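Local coordinates for adhesion G-protein coupled receptor G6 (Danio rerio, PDB 6V55) that acts as an adhesion G protein-coupled receptor linked to myelination, here represented by its full calcium-binding extracellular region, at residues A583-F596 against R671-F683. Residues are numbered along the deposited sequence; the frame is centred on the assembly and turned at random.
Sequences ALKAVDELVQKIEF and RINFMFFGRTGLF. With NAG (2-acetamido-2-deoxy-beta-D-glucopyranose), chain L.
Val591 and Asn673 bring the backbones to 7.0 Å between CA atoms where helix 583-593 crosses strand 671-677 at 147° between their N-to-C directions, roughly antiparallel. This helix-on-sheet packing, consistent with a GAIN domain joining its helical bundle to its beta-sandwich, illustrates how one interface can combine an apolar end round Leu584 with a polar end round Arg671. Leu584 wedges its two methyls against Phe677 and Phe683: CD2 lies 3.7 Å from Phe677 CZ and also meets Phe683 CZ, an edge atom that points at the face of the Phe677 ring. A turn further on, Val587 CG1 sits 3.7 Å from Met675 SD, while the methyl CE of Met675 reaches Asp588 OD2. In Val591 a chi1 of 173° turns CG1 away from the backbone N and sets it against Asn673 CG. The amides of Gln592 and Asn673 stand nearly perpendicular, NE2 3.3 Å from ND2, two donors that do not bond each other; Asn673 ND2 instead bonds Ser701 OG, and Gln592 NE2 weakly holds Gly703 O. Beyond the helix, Phe596 lays CE1 over one guanidinium face of Arg671, 3.7 Å from CZ, the planes steeply inclined. Arg671 NH2 gives Ile594 O a 2.6 Å hydrogen bond in the guanidinium plane (160°), and NH1 adds a weak one of 3.1 Å to Ile594 O.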
loop_
_atom_site.group_PDB
_atom_site.type_symbol
_atom_site.label_atom_id
_atom_site.label_comp_id
_atom_site.label_asym_id
_atom_site.label_seq_id
_atom_site.Cartn_x
_atom_site.Cartn_y
_atom_site.Cartn_z
ATOM N N ALA A 583 -37.671 -0.068 7.687
ATOM C CA ALA A 583 -37.046 -1.250 7.094
ATOM C C ALA A 583 -38.036 -2.383 6.931
ATOM O O ALA A 583 -38.079 -3.017 5.871
ATOM C CB ALA A 583 -35.879 -1.728 7.959
ATOM N N LEU A 584 -38.863 -2.611 7.955
ATOM C CA LEU A 584 -39.878 -3.651 7.886
ATOM C C LEU A 584 -40.935 -3.319 6.850
ATOM O O LEU A 584 -41.312 -4.186 6.057
ATOM C CB LEU A 584 -40.536 -3.837 9.242
ATOM C CG LEU A 584 -39.701 -4.693 10.184
ATOM C CD1 LEU A 584 -40.430 -4.773 11.545
ATOM C CD2 LEU A 584 -39.390 -6.067 9.587
ATOM N N LYS A 585 -41.359 -2.050 6.797
ATOM C CA LYS A 585 -42.390 -1.651 5.848
ATOM C C LYS A 585 -41.855 -1.615 4.419
ATOM O O LYS A 585 -42.601 -1.941 3.489
ATOM C CB LYS A 585 -43.001 -0.306 6.272
ATOM C CG LYS A 585 -44.001 -0.390 7.426
ATOM C CD LYS A 585 -44.312 0.979 7.999
ATOM C CE LYS A 585 -45.685 1.022 8.667
ATOM N NZ LYS A 585 -46.118 2.417 9.005
ATOM N N ALA A 586 -40.556 -1.319 4.228
ATOM C CA ALA A 586 -39.970 -1.321 2.881
ATOM C C ALA A 586 -39.760 -2.722 2.321
ATOM O O ALA A 586 -39.907 -2.922 1.107
ATOM C CB ALA A 586 -38.627 -0.599 2.865
ATOM N N VAL A 587 -39.372 -3.682 3.168
ATOM C CA VAL A 587 -39.301 -5.084 2.757
ATOM C C VAL A 587 -40.693 -5.615 2.406
ATOM O O VAL A 587 -40.855 -6.365 1.432
ATOM C CB VAL A 587 -38.617 -5.903 3.868
ATOM C CG1 VAL A 587 -38.765 -7.384 3.680
ATOM C CG2 VAL A 587 -37.186 -5.610 3.850
ATOM N N ASP A 588 -41.720 -5.177 3.150
ATOM C CA ASP A 588 -43.090 -5.649 2.942
ATOM C C ASP A 588 -43.641 -5.197 1.597
ATOM O O ASP A 588 -44.290 -5.975 0.886
ATOM C CB ASP A 588 -44.011 -5.139 4.060
ATOM C CG ASP A 588 -43.809 -5.861 5.402
ATOM O OD1 ASP A 588 -44.428 -5.390 6.393
ATOM O OD2 ASP A 588 -43.026 -6.851 5.476
ATOM N N GLU A 589 -43.343 -3.966 1.211
ATOM C CA GLU A 589 -43.844 -3.452 -0.052
ATOM C C GLU A 589 -43.011 -3.902 -1.231
ATOM O O GLU A 589 -43.547 -3.945 -2.342
ATOM C CB GLU A 589 -43.892 -1.930 -0.030
ATOM C CG GLU A 589 -45.017 -1.372 -0.873
ATOM C CD GLU A 589 -44.627 -0.074 -1.485
ATOM O OE1 GLU A 589 -43.590 0.472 -1.037
ATOM O OE2 GLU A 589 -45.360 0.399 -2.387
ATOM N N LEU A 590 -41.721 -4.205 -1.009
ATOM C CA LEU A 590 -40.872 -4.807 -2.041
ATOM C C LEU A 590 -41.437 -6.140 -2.497
ATOM O O LEU A 590 -41.512 -6.410 -3.701
ATOM C CB LEU A 590 -39.451 -4.986 -1.502
ATOM C CG LEU A 590 -38.409 -5.768 -2.285
ATOM C CD1 LEU A 590 -37.646 -4.790 -3.108
ATOM C CD2 LEU A 590 -37.425 -6.464 -1.362
ATOM N N VAL A 591 -41.941 -6.933 -1.546
ATOM C CA VAL A 591 -42.513 -8.238 -1.831
ATOM C C VAL A 591 -43.859 -8.105 -2.553
ATOM O O VAL A 591 -44.201 -8.933 -3.411
ATOM C CB VAL A 591 -42.576 -9.019 -0.494
ATOM C CG1 VAL A 591 -43.287 -10.317 -0.619
ATOM C CG2 VAL A 591 -41.158 -9.334 -0.048
ATOM N N GLN A 592 -44.617 -7.049 -2.268
ATOM C CA GLN A 592 -45.867 -6.826 -2.991
ATOM C C GLN A 592 -45.620 -6.441 -4.446
ATOM O O GLN A 592 -46.388 -6.839 -5.327
ATOM C CB GLN A 592 -46.682 -5.731 -2.304
ATOM C CG GLN A 592 -47.092 -6.057 -0.880
ATOM C CD GLN A 592 -48.109 -7.175 -0.814
ATOM O OE1 GLN A 592 -48.949 -7.321 -1.715
ATOM N NE2 GLN A 592 -48.039 -7.982 0.248
ATOM N N LYS A 593 -44.527 -5.738 -4.723
ATOM C CA LYS A 593 -44.311 -5.102 -6.010
ATOM C C LYS A 593 -43.401 -5.884 -6.925
ATOM O O LYS A 593 -43.146 -5.423 -8.045
ATOM C CB LYS A 593 -43.685 -3.718 -5.824
ATOM C CG LYS A 593 -44.587 -2.705 -5.194
ATOM C CD LYS A 593 -44.589 -1.430 -5.966
ATOM C CE LYS A 593 -43.215 -0.875 -6.081
ATOM N NZ LYS A 593 -43.261 0.559 -5.738
ATOM N N ILE A 594 -42.844 -6.996 -6.466
ATOM C CA ILE A 594 -41.793 -7.652 -7.233
ATOM C C ILE A 594 -42.415 -8.356 -8.435
ATOM O O ILE A 594 -43.494 -8.956 -8.334
ATOM C CB ILE A 594 -40.964 -8.599 -6.343
ATOM C CG1 ILE A 594 -39.897 -9.282 -7.149
ATOM C CG2 ILE A 594 -41.777 -9.686 -5.672
ATOM C CD1 ILE A 594 -38.811 -9.636 -6.323
ATOM N N GLU A 595 -41.819 -8.145 -9.608
ATOM C CA GLU A 595 -42.219 -8.827 -10.827
ATOM C C GLU A 595 -41.310 -10.034 -11.023
ATOM O O GLU A 595 -40.086 -9.905 -10.937
ATOM C CB GLU A 595 -42.142 -7.876 -12.023
ATOM C CG GLU A 595 -43.149 -6.718 -11.991
ATOM C CD GLU A 595 -42.535 -5.377 -12.410
ATOM O OE1 GLU A 595 -42.756 -4.366 -11.696
ATOM O OE2 GLU A 595 -41.820 -5.335 -13.442
ATOM N N PHE A 596 -41.901 -11.204 -11.258
ATOM C CA PHE A 596 -41.118 -12.414 -11.498
ATOM C C PHE A 596 -41.808 -13.264 -12.559
ATOM O O PHE A 596 -42.978 -13.043 -12.886
ATOM C CB PHE A 596 -40.877 -13.204 -10.198
ATOM C CG PHE A 596 -42.107 -13.839 -9.605
ATOM C CD1 PHE A 596 -43.024 -13.081 -8.858
ATOM C CD2 PHE A 596 -42.314 -15.212 -9.730
ATOM C CE1 PHE A 596 -44.151 -13.670 -8.293
ATOM C CE2 PHE A 596 -43.441 -15.823 -9.162
ATOM C CZ PHE A 596 -44.357 -15.051 -8.439
ATOM N N ARG A 671 -50.767 -14.312 -5.235
ATOM C CA ARG A 671 -49.460 -14.782 -4.818
ATOM C C ARG A 671 -49.531 -15.289 -3.397
ATOM O O ARG A 671 -50.454 -14.975 -2.663
ATOM C CB ARG A 671 -48.402 -13.679 -4.869
ATOM C CG ARG A 671 -47.990 -13.247 -6.237
ATOM C CD ARG A 671 -47.988 -11.752 -6.317
ATOM N NE ARG A 671 -47.345 -11.285 -7.545
ATOM C CZ ARG A 671 -46.195 -10.612 -7.601
ATOM N NH1 ARG A 671 -45.534 -10.298 -6.492
ATOM N NH2 ARG A 671 -45.712 -10.240 -8.774
ATOM N N ILE A 672 -48.526 -16.073 -3.016
ATOM C CA ILE A 672 -48.183 -16.309 -1.617
ATOM C C ILE A 672 -46.837 -15.657 -1.376
ATOM O O ILE A 672 -45.929 -15.798 -2.196
ATOM C CB ILE A 672 -48.117 -17.806 -1.271
ATOM C CG1 ILE A 672 -49.285 -18.539 -1.918
ATOM C CG2 ILE A 672 -48.103 -17.998 0.252
ATOM C CD1 ILE A 672 -49.492 -19.961 -1.460
ATOM N N ASN A 673 -46.719 -14.932 -0.276
ATOM C CA ASN A 673 -45.487 -14.277 0.132
ATOM C C ASN A 673 -44.912 -14.995 1.343
ATOM O O ASN A 673 -45.650 -15.482 2.196
ATOM C CB ASN A 673 -45.758 -12.814 0.488
ATOM C CG ASN A 673 -46.441 -12.060 -0.642
ATOM O OD1 ASN A 673 -46.125 -12.273 -1.802
ATOM N ND2 ASN A 673 -47.392 -11.189 -0.308
ATOM N N PHE A 674 -43.593 -15.039 1.441
ATOM C CA PHE A 674 -42.983 -15.699 2.588
ATOM C C PHE A 674 -41.687 -14.970 2.889
ATOM O O PHE A 674 -40.903 -14.722 1.975
ATOM C CB PHE A 674 -42.741 -17.182 2.274
ATOM C CG PHE A 674 -42.286 -18.014 3.447
ATOM C CD1 PHE A 674 -40.927 -18.127 3.761
ATOM C CD2 PHE A 674 -43.197 -18.758 4.179
ATOM C CE1 PHE A 674 -40.491 -18.905 4.820
ATOM C CE2 PHE A 674 -42.765 -19.557 5.248
ATOM C CZ PHE A 674 -41.403 -19.633 5.554
ATOM N N MET A 675 -41.471 -14.613 4.157
ATOM C CA MET A 675 -40.214 -14.024 4.624
ATOM C C MET A 675 -39.740 -14.762 5.867
ATOM O O MET A 675 -40.543 -15.098 6.745
ATOM C CB MET A 675 -40.359 -12.533 4.970
ATOM C CG MET A 675 -41.067 -11.713 3.919
ATOM S SD MET A 675 -41.327 -10.004 4.343
ATOM C CE MET A 675 -43.055 -9.907 3.865
ATOM N N PHE A 676 -38.438 -15.016 5.947
ATOM C CA PHE A 676 -37.830 -15.592 7.141
ATOM C C PHE A 676 -36.774 -14.617 7.636
ATOM O O PHE A 676 -35.847 -14.274 6.892
ATOM C CB PHE A 676 -37.226 -16.968 6.838
ATOM C CG PHE A 676 -36.467 -17.570 7.987
ATOM C CD1 PHE A 676 -35.067 -17.513 8.032
ATOM C CD2 PHE A 676 -37.146 -18.211 9.009
ATOM C CE1 PHE A 676 -34.371 -18.061 9.096
ATOM C CE2 PHE A 676 -36.461 -18.777 10.073
ATOM C CZ PHE A 676 -35.073 -18.696 10.124
ATOM N N PHE A 677 -36.905 -14.175 8.884
ATOM C CA PHE A 677 -35.944 -13.254 9.484
ATOM C C PHE A 677 -35.018 -14.056 10.393
ATOM O O PHE A 677 -35.438 -14.556 11.440
ATOM C CB PHE A 677 -36.654 -12.144 10.251
ATOM C CG PHE A 677 -37.309 -11.114 9.369
ATOM C CD1 PHE A 677 -38.592 -11.320 8.862
ATOM C CD2 PHE A 677 -36.646 -9.929 9.056
ATOM C CE1 PHE A 677 -39.201 -10.371 8.052
ATOM C CE2 PHE A 677 -37.253 -8.960 8.247
ATOM C CZ PHE A 677 -38.533 -9.188 7.753
ATOM N N GLY A 678 -33.761 -14.207 9.980
ATOM C CA GLY A 678 -32.808 -14.919 10.810
ATOM C C GLY A 678 -32.400 -14.169 12.059
ATOM O O GLY A 678 -32.001 -14.798 13.042
ATOM N N ARG A 679 -32.499 -12.840 12.043
ATOM C CA ARG A 679 -32.105 -12.001 13.161
ATOM C C ARG A 679 -33.317 -11.218 13.649
ATOM O O ARG A 679 -34.256 -10.956 12.888
ATOM C CB ARG A 679 -30.957 -11.075 12.755
ATOM C CG ARG A 679 -29.671 -11.848 12.496
ATOM C CD ARG A 679 -28.437 -11.004 12.725
ATOM N NE ARG A 679 -28.406 -10.490 14.086
ATOM C CZ ARG A 679 -27.754 -11.070 15.089
ATOM N NH1 ARG A 679 -27.058 -12.182 14.869
ATOM N NH2 ARG A 679 -27.800 -10.529 16.305
ATOM N N THR A 680 -33.319 -10.871 14.935
ATOM C CA THR A 680 -34.534 -10.363 15.566
ATOM C C THR A 680 -34.465 -8.893 15.938
ATOM O O THR A 680 -35.371 -8.405 16.615
ATOM C CB THR A 680 -34.879 -11.172 16.821
ATOM O OG1 THR A 680 -34.067 -10.728 17.920
ATOM C CG2 THR A 680 -34.679 -12.667 16.590
ATOM N N GLY A 681 -33.445 -8.164 15.495
ATOM C CA GLY A 681 -33.251 -6.802 15.980
ATOM C C GLY A 681 -34.179 -5.761 15.378
ATOM O O GLY A 681 -34.124 -4.597 15.791
ATOM N N LEU A 682 -34.979 -6.128 14.384
ATOM C CA LEU A 682 -35.962 -5.218 13.818
ATOM C C LEU A 682 -37.310 -5.297 14.532
ATOM O O LEU A 682 -38.228 -4.545 14.178
ATOM C CB LEU A 682 -36.145 -5.503 12.311
ATOM C CG LEU A 682 -34.956 -5.414 11.326
ATOM C CD1 LEU A 682 -35.305 -6.066 9.995
ATOM C CD2 LEU A 682 -34.525 -3.968 11.097
ATOM N N PHE A 683 -37.453 -6.172 15.529
ATOM C CA PHE A 683 -38.741 -6.431 16.164
ATOM C C PHE A 683 -38.696 -6.145 17.663
ATOM O O PHE A 683 -39.282 -6.874 18.477
ATOM C CB PHE A 683 -39.191 -7.869 15.913
ATOM C CG PHE A 683 -39.312 -8.230 14.459
ATOM C CD1 PHE A 683 -38.249 -8.836 13.791
ATOM C CD2 PHE A 683 -40.493 -7.978 13.761
ATOM C CE1 PHE A 683 -38.354 -9.180 12.457
ATOM C CE2 PHE A 683 -40.602 -8.324 12.417
ATOM C CZ PHE A 683 -39.523 -8.924 11.767
HETATM C C1 NAG L . -50.973 -1.490 -1.168
HETATM C C2 NAG L . -50.182 -0.918 -2.354
HETATM C C3 NAG L . -49.386 0.310 -1.906
HETATM C C4 NAG L . -50.309 1.356 -1.283
HETATM C C5 NAG L . -51.153 0.747 -0.153
HETATM C C6 NAG L . -52.213 1.697 0.364
HETATM C C7 NAG L . -49.162 -2.099 -4.252
HETATM C C8 NAG L . -48.245 -3.207 -4.665
HETATM N N2 NAG L . -49.306 -1.925 -2.934
HETATM O O3 NAG L . -48.686 0.862 -3.018
HETATM O O4 NAG L . -49.540 2.434 -0.762
HETATM O O5 NAG L . -51.839 -0.441 -0.602
HETATM O O6 NAG L . -53.325 1.001 0.915
HETATM O O7 NAG L . -49.745 -1.392 -5.075
HETATM O O HOH W 1 -45.985 -10.426 -4.038
#